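Xylanase and alpha-amylase inhibitor protein (Scadoxus multiflorus, PDB 3MU7) probably inhibits both xylanases and alpha-amylases, built on a TIM barrel of the glycosyl hydrolase family 18 type. Local coordinates at residues F34-G39 and A45-G50; H97-L102 and S108-F113; V7-G10 and D14-S17. One frame throughout, in Å; residues are numbered along the deposited sequence.

Interaction 1 of 3, residues F34-G39 and A45-G50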
# COMPACT_ATOMS: atom_id res chain seq x y z
N PHE A 34 -7.34 -3.92 5.72
CA PHE A 34 -6.96 -4.89 4.68
C PHE A 34 -8.11 -5.82 4.37
O PHE A 34 -8.94 -6.14 5.24
CB PHE A 34 -5.80 -5.78 5.16
CG PHE A 34 -4.53 -5.03 5.36
CD1 PHE A 34 -3.67 -4.79 4.29
CD2 PHE A 34 -4.20 -4.52 6.62
CE1 PHE A 34 -2.51 -4.05 4.47
CE2 PHE A 34 -3.05 -3.79 6.81
CZ PHE A 34 -2.20 -3.55 5.73
N LEU A 35 -8.16 -6.30 3.13
CA LEU A 35 -8.92 -7.51 2.83
C LEU A 35 -7.97 -8.65 3.20
O LEU A 35 -7.12 -9.07 2.40
CB LEU A 35 -9.31 -7.58 1.35
CG LEU A 35 -10.32 -8.69 1.03
CD1 LEU A 35 -11.74 -8.23 1.35
CD2 LEU A 35 -10.23 -9.13 -0.42
N ASN A 36 -8.09 -9.12 4.44
CA ASN A 36 -7.12 -10.05 5.01
C ASN A 36 -7.57 -11.50 5.02
O ASN A 36 -6.87 -12.36 5.55
CB ASN A 36 -6.75 -9.61 6.43
CG ASN A 36 -7.82 -9.96 7.43
OD1 ASN A 36 -9.01 -10.01 7.11
ND2 ASN A 36 -7.40 -10.21 8.67
N THR A 37 -8.74 -11.76 4.44
CA THR A 37 -9.33 -13.09 4.42
C THR A 37 -9.80 -13.38 3.01
O THR A 37 -10.64 -12.66 2.47
CB THR A 37 -10.52 -13.17 5.38
OG1 THR A 37 -10.10 -12.78 6.69
CG2 THR A 37 -11.08 -14.58 5.44
N PHE A 38 -9.22 -14.42 2.42
CA PHE A 38 -9.64 -14.93 1.12
C PHE A 38 -8.90 -16.22 0.82
O PHE A 38 -7.92 -16.54 1.48
CB PHE A 38 -9.41 -13.92 -0.02
CG PHE A 38 -7.99 -13.39 -0.13
CD1 PHE A 38 -6.99 -14.14 -0.74
CD2 PHE A 38 -7.68 -12.13 0.36
CE1 PHE A 38 -5.68 -13.64 -0.85
CE2 PHE A 38 -6.38 -11.62 0.24
CZ PHE A 38 -5.39 -12.37 -0.36
N GLY A 39 -9.40 -16.96 -0.17
CA GLY A 39 -8.75 -18.17 -0.64
C GLY A 39 -9.04 -19.38 0.21
O GLY A 39 -9.49 -19.26 1.36
N ALA A 45 -13.20 -11.34 3.36
CA ALA A 45 -13.54 -10.50 4.50
C ALA A 45 -12.51 -9.40 4.71
O ALA A 45 -11.31 -9.60 4.49
CB ALA A 45 -13.70 -11.33 5.78
N LEU A 46 -13.01 -8.24 5.11
CA LEU A 46 -12.20 -7.11 5.50
C LEU A 46 -11.89 -7.17 6.98
O LEU A 46 -12.73 -7.55 7.80
CB LEU A 46 -12.98 -5.82 5.24
CG LEU A 46 -13.23 -5.43 3.79
CD1 LEU A 46 -14.35 -4.41 3.72
CD2 LEU A 46 -11.96 -4.90 3.12
N ASP A 47 -10.67 -6.78 7.34
CA ASP A 47 -10.36 -6.40 8.70
C ASP A 47 -9.84 -4.97 8.61
O ASP A 47 -8.66 -4.75 8.32
CB ASP A 47 -9.34 -7.33 9.35
CG ASP A 47 -9.06 -6.97 10.80
OD1 ASP A 47 -9.47 -5.89 11.26
OD2 ASP A 47 -8.41 -7.80 11.48
N ILE A 48 -10.74 -4.02 8.82
CA ILE A 48 -10.40 -2.61 8.83
C ILE A 48 -10.60 -2.06 10.24
O ILE A 48 -11.15 -0.97 10.44
CB ILE A 48 -11.17 -1.80 7.75
CG1 ILE A 48 -12.69 -2.02 7.84
CG2 ILE A 48 -10.65 -2.16 6.36
CD1 ILE A 48 -13.50 -1.04 6.98
N SER A 49 -10.17 -2.84 11.23
CA SER A 49 -10.12 -2.43 12.63
C SER A 49 -11.45 -1.87 13.15
O SER A 49 -11.49 -0.87 13.87
CB SER A 49 -8.98 -1.43 12.86
OG SER A 49 -7.76 -1.95 12.39
N GLY A 50 -12.54 -2.52 12.75
CA GLY A 50 -13.86 -2.17 13.26
C GLY A 50 -14.53 -0.97 12.61
O GLY A 50 -15.66 -0.66 12.96
O HOH W 1 -8.66 -10.75 11.13
O HOH W 2 -11.37 -10.58 8.12
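Asn36 and Asp47 lie obliquely across one another, amide and carboxylate planes turned 74° apart. The Asn36 amide rests against the methylene of Asp47 (OD1 to CB 3.5 Å). Asn36 CG sits between its backbone N and carbonyl carbon (chi1 77°), a turn that carries the amide to the neighbouring segment. Water 1 links the two polar ends, accepting from Asn36 ND2 and donating to Asp47 OD2, while water 2 donates to Asn36 OD1; short polar side chains suit positions that solvent can reach. The other carboxylate oxygen of Asp47, OD1, takes the N-H of Ser49 nearly along its C-O axis, forming an Asx turn.

On the apolar face, Leu35 and Leu46 meet by methyl groups, Leu35 CD1 standing 3.8 Å from Leu46 CD2. Leu35 is buried and also packs on Leu92, Tyr95 and Leu96 of helix 86-101, where a branched apolar chain fits well. Thr37 and Ala45 occupy the other face with their CB atoms 3.7 Å apart; the small alanine admits this close approach.

The main chains are joined by three good bonds. Phe34 and Asp47 exchange two, Phe34 N to Asp47 O at 3.0 Å and Asp47 N to Phe34 O at 2.8 Å, and Ala45 N gives another to Thr37 O at 3.0 Å. Ala45 O, by contrast, receives weak bonds from both Asn36 N and Thr37 N. Two residues facing one define a classic beta bulge, here in an antiparallel beta hairpin that grows from strand 29-37 of the TIM barrel.

Interaction 2 of 3, residues H97-L102 and S108-F113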
# COMPACT_ATOMS: atom_id res chain seq x y z
N HIS A 97 -12.88 -6.59 -8.73
CA HIS A 97 -13.32 -5.79 -9.87
C HIS A 97 -14.76 -5.35 -9.76
O HIS A 97 -15.04 -4.17 -9.90
CB HIS A 97 -13.09 -6.58 -11.15
CG HIS A 97 -13.19 -5.75 -12.39
ND1 HIS A 97 -13.88 -6.19 -13.48
CD2 HIS A 97 -12.62 -4.58 -12.73
CE1 HIS A 97 -13.77 -5.29 -14.43
NE2 HIS A 97 -13.05 -4.29 -13.99
N LYS A 98 -15.63 -6.30 -9.49
CA LYS A 98 -17.06 -6.01 -9.43
C LYS A 98 -17.43 -5.12 -8.25
O LYS A 98 -18.29 -4.26 -8.36
CB LYS A 98 -17.87 -7.30 -9.37
CG LYS A 98 -17.90 -8.09 -10.67
CD LYS A 98 -18.87 -9.25 -10.56
CE LYS A 98 -19.06 -9.95 -11.90
NZ LYS A 98 -20.11 -11.01 -11.83
N ASN A 99 -16.78 -5.34 -7.11
CA ASN A 99 -17.19 -4.67 -5.88
C ASN A 99 -16.50 -3.36 -5.55
O ASN A 99 -17.07 -2.54 -4.84
CB ASN A 99 -17.09 -5.63 -4.71
CG ASN A 99 -18.20 -6.64 -4.71
OD1 ASN A 99 -19.35 -6.30 -4.45
ND2 ASN A 99 -17.86 -7.89 -5.01
N PHE A 100 -15.29 -3.17 -6.07
CA PHE A 100 -14.47 -2.02 -5.70
C PHE A 100 -13.98 -1.20 -6.88
O PHE A 100 -13.70 -0.02 -6.72
CB PHE A 100 -13.25 -2.46 -4.87
CG PHE A 100 -13.60 -3.14 -3.58
CD1 PHE A 100 -13.92 -2.40 -2.44
CD2 PHE A 100 -13.59 -4.53 -3.48
CE1 PHE A 100 -14.24 -3.04 -1.23
CE2 PHE A 100 -13.91 -5.17 -2.29
CZ PHE A 100 -14.23 -4.43 -1.17
N LEU A 101 -13.84 -1.81 -8.06
CA LEU A 101 -13.17 -1.12 -9.17
C LEU A 101 -14.10 -0.67 -10.28
O LEU A 101 -13.67 0.02 -11.21
CB LEU A 101 -12.04 -2.00 -9.71
CG LEU A 101 -10.96 -2.39 -8.69
CD1 LEU A 101 -10.03 -3.44 -9.26
CD2 LEU A 101 -10.17 -1.17 -8.21
N LEU A 102 -15.36 -1.06 -10.17
CA LEU A 102 -16.40 -0.67 -11.11
C LEU A 102 -17.56 -0.05 -10.34
O LEU A 102 -17.74 -0.35 -9.16
CB LEU A 102 -16.92 -1.90 -11.86
CG LEU A 102 -16.00 -2.59 -12.86
CD1 LEU A 102 -16.66 -3.88 -13.32
CD2 LEU A 102 -15.69 -1.69 -14.04
N SER A 108 -26.86 -8.06 -6.84
CA SER A 108 -26.23 -9.14 -6.09
C SER A 108 -24.85 -8.84 -5.49
O SER A 108 -24.37 -9.58 -4.64
CB SER A 108 -26.16 -10.40 -6.96
OG SER A 108 -25.35 -10.20 -8.11
N GLU A 109 -24.21 -7.75 -5.93
CA GLU A 109 -22.89 -7.37 -5.42
C GLU A 109 -22.95 -6.97 -3.95
O GLU A 109 -23.88 -6.28 -3.54
CB GLU A 109 -22.29 -6.24 -6.25
CG GLU A 109 -22.02 -6.60 -7.70
CD GLU A 109 -21.70 -5.40 -8.58
OE1 GLU A 109 -21.82 -4.25 -8.10
OE2 GLU A 109 -21.32 -5.63 -9.75
N SER A 110 -21.94 -7.39 -3.16
CA SER A 110 -21.90 -7.03 -1.74
C SER A 110 -21.55 -5.54 -1.50
O SER A 110 -21.97 -4.96 -0.49
CB SER A 110 -20.96 -7.96 -0.97
OG SER A 110 -19.63 -7.85 -1.45
N ARG A 111 -20.80 -4.91 -2.45
CA ARG A 111 -20.40 -3.51 -2.31
C ARG A 111 -19.99 -3.13 -0.85
O ARG A 111 -20.64 -2.31 -0.21
CB ARG A 111 -21.51 -2.55 -2.76
CG ARG A 111 -22.16 -2.87 -4.11
CD ARG A 111 -21.17 -2.76 -5.27
NE ARG A 111 -20.52 -1.45 -5.39
CZ ARG A 111 -19.82 -1.08 -6.46
NH1 ARG A 111 -19.66 -1.91 -7.47
NH2 ARG A 111 -19.27 0.14 -6.49
N PRO A 112 -18.91 -3.72 -0.38
CA PRO A 112 -18.49 -3.38 0.98
C PRO A 112 -18.39 -1.92 1.28
O PRO A 112 -18.75 -1.49 2.38
CB PRO A 112 -17.27 -4.28 1.19
CG PRO A 112 -17.70 -5.53 0.47
CD PRO A 112 -18.71 -5.17 -0.57
N PHE A 113 -17.87 -1.14 0.33
CA PHE A 113 -17.75 0.32 0.51
C PHE A 113 -18.83 1.06 -0.27
O PHE A 113 -18.63 2.20 -0.72
CB PHE A 113 -16.36 0.79 0.06
CG PHE A 113 -15.20 0.20 0.80
CD1 PHE A 113 -15.36 -0.40 2.05
CD2 PHE A 113 -13.93 0.23 0.22
CE1 PHE A 113 -14.25 -0.95 2.72
CE2 PHE A 113 -12.83 -0.32 0.87
CZ PHE A 113 -12.99 -0.91 2.13
O HOH W 3 -17.74 -1.13 -2.59
O HOH W 4 -20.10 -9.71 -4.26
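Glu109 sets its CB 3.4 Å from Asn99 OD1 and extends its carboxylate past the Lys98 carbonyl; OE1 forms a salt bridge with Arg111 NH1 and also accepts from Ala105 N. Ser110 keeps its backbone N and the Asn99 amide nitrogen joined through water 4, which accepts from both.

Arg111 makes the principal polar link. Its backbone N-H reaches Asn99 OD1 at 2.8 Å, a bond of 158° at the hydrogen, while Asn99 ND2 donates to Tyr95 O, one turn back in the helix. Bends at chi2 and chi3 fold the arginine back over the helix end. There NH1 and NH2 grip Leu102 O end-on, at 3.0 and 3.1 Å, and Asn99 O lies over the guanidinium face. A long, branched donor suits a carbonyl that takes two N-H groups at once.

Pro112 presses CB against Phe100 CZ at 3.9 Å. Phe113 offers its ring face to the edge of Phe100, a T-shaped stack with centroids 5.1 Å apart and planes at 72°; water 3 ties Phe113 N to Asn99 O.

The loop thus covers the C-terminal end of helix 86-101, with Phe113 reaching Leu56 and Ile60 of helix 56-65 and Leu46 of strand 45-46.

Interaction 3 of 3, residues V7-G10 and D14-S17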
# COMPACT_ATOMS: atom_id res chain seq x y z
N VAL A 7 0.09 6.56 2.43
CA VAL A 7 -0.07 6.17 3.82
C VAL A 7 -1.11 5.06 3.95
O VAL A 7 -2.13 5.08 3.26
CB VAL A 7 -0.42 7.41 4.71
CG1 VAL A 7 -1.82 7.94 4.43
CG2 VAL A 7 -0.25 7.09 6.20
N TYR A 8 -0.84 4.10 4.82
CA TYR A 8 -1.84 3.10 5.16
C TYR A 8 -2.82 3.65 6.17
O TYR A 8 -2.44 4.33 7.13
CB TYR A 8 -1.18 1.84 5.70
CG TYR A 8 -0.66 0.92 4.61
CD1 TYR A 8 0.65 1.03 4.14
CD2 TYR A 8 -1.49 -0.04 4.04
CE1 TYR A 8 1.13 0.19 3.15
CE2 TYR A 8 -1.02 -0.90 3.04
CZ TYR A 8 0.29 -0.77 2.60
OH TYR A 8 0.79 -1.60 1.62
N TRP A 9 -4.09 3.33 5.96
CA TRP A 9 -5.19 3.72 6.83
C TRP A 9 -6.00 2.47 7.15
O TRP A 9 -6.04 1.54 6.35
CB TRP A 9 -6.06 4.78 6.14
CG TRP A 9 -7.14 5.31 7.03
CD1 TRP A 9 -7.07 6.40 7.84
CD2 TRP A 9 -8.45 4.75 7.22
NE1 TRP A 9 -8.25 6.56 8.52
CE2 TRP A 9 -9.11 5.56 8.17
CE3 TRP A 9 -9.13 3.65 6.68
CZ2 TRP A 9 -10.41 5.30 8.60
CZ3 TRP A 9 -10.43 3.39 7.11
CH2 TRP A 9 -11.06 4.22 8.06
N GLY A 10 -6.62 2.44 8.33
CA GLY A 10 -7.54 1.36 8.68
C GLY A 10 -7.07 0.47 9.81
O GLY A 10 -7.73 -0.52 10.13
N ASP A 14 -9.77 3.64 16.66
CA ASP A 14 -9.79 5.01 17.18
C ASP A 14 -8.95 5.99 16.38
O ASP A 14 -8.72 7.11 16.83
CB ASP A 14 -9.37 5.02 18.64
CG ASP A 14 -10.26 4.15 19.48
OD1 ASP A 14 -11.48 4.37 19.49
OD2 ASP A 14 -9.74 3.20 20.10
N GLU A 15 -8.50 5.59 15.19
CA GLU A 15 -7.66 6.47 14.39
C GLU A 15 -8.44 7.64 13.79
O GLU A 15 -9.67 7.59 13.63
CB GLU A 15 -6.97 5.68 13.27
CG GLU A 15 -7.88 5.30 12.12
CD GLU A 15 -7.22 4.32 11.18
OE1 GLU A 15 -6.19 4.69 10.57
OE2 GLU A 15 -7.73 3.18 11.05
N ARG A 16 -7.70 8.68 13.44
CA ARG A 16 -8.21 9.80 12.65
C ARG A 16 -8.98 9.25 11.45
O ARG A 16 -8.50 8.34 10.75
CB ARG A 16 -7.01 10.64 12.19
CG ARG A 16 -7.35 11.79 11.25
CD ARG A 16 -6.11 12.53 10.76
NE ARG A 16 -5.20 11.63 10.04
CZ ARG A 16 -3.94 11.91 9.74
NH1 ARG A 16 -3.40 13.07 10.09
NH2 ARG A 16 -3.21 11.01 9.10
N SER A 17 -10.17 9.79 11.19
CA SER A 17 -11.04 9.29 10.14
C SER A 17 -10.37 9.33 8.76
O SER A 17 -9.42 10.08 8.54
CB SER A 17 -12.34 10.08 10.09
OG SER A 17 -12.09 11.36 9.56
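Trp9 swings its CG opposite the backbone N (chi1 -176°), beside the carbonyl carbon, and Glu15 holds its own CG between N and carbonyl carbon before running out extended; together these turns bring the carboxylate over the indole. The two planes are only 18° apart and stacked, with Glu15 CD lying 3.6 Å above the Trp9 ring, offset toward its rim, and Glu15 OE1 3.3 Å from Trp9 CD1.

At the edge of the same ring, Trp9 NE1 donates to Arg16 O at 2.9 Å. The bond is nearly straight, 162° at the hydrogen, and lies in the carbonyl plane and close to the ring plane, which, with the stacked carboxylate and His51, restrains the rotation of the indole. Tryptophan suits the site because it joins a broad apolar plate to one edge N-H; the ring also packs on Leu18 and Thr21 of helix 18-23.

The carboxylate is buried but well supplied with donors. Gly10 N gives Glu15 OE1 a weak bond at 3.2 Å, and OE2 is held by Ser12 N and His51 NE2. Glycine fits at position 10 because, at its backbone angles, a CB would be jammed against the carbonyl O of Trp9.

Ser17 caps the next helix, its OG taking Ala20 N. The contact therefore pins the loop leaving strand 5-9 to the strand's end, just ahead of the N-capped helix 18-23: the first beta-to-alpha turn of the TIM barrel.

In the fold
From the N terminus, interaction 3 comes first, closing the short loop between strand 5-9 and helix 18-23. Interaction 1 follows, closing the hairpin turn between strands 29-37 and 45-46, and interaction 2 closes the loop after helix 86-101, on the way to strand 120-125. The three lie in series along the chain, none nested and none crossing. Strands 5-9 and 29-37 are neighbours in the barrel sheet, and interactions 3 and 1 touch there through Tyr8 against Phe34 and a probable hydrogen bond between Ser49 OG and Gly10 O. Interaction 1 also meets interaction 2, where Leu46 packs on Pro112 and Phe113. Interactions 2 and 3 do not touch, their centres about 22 Å apart.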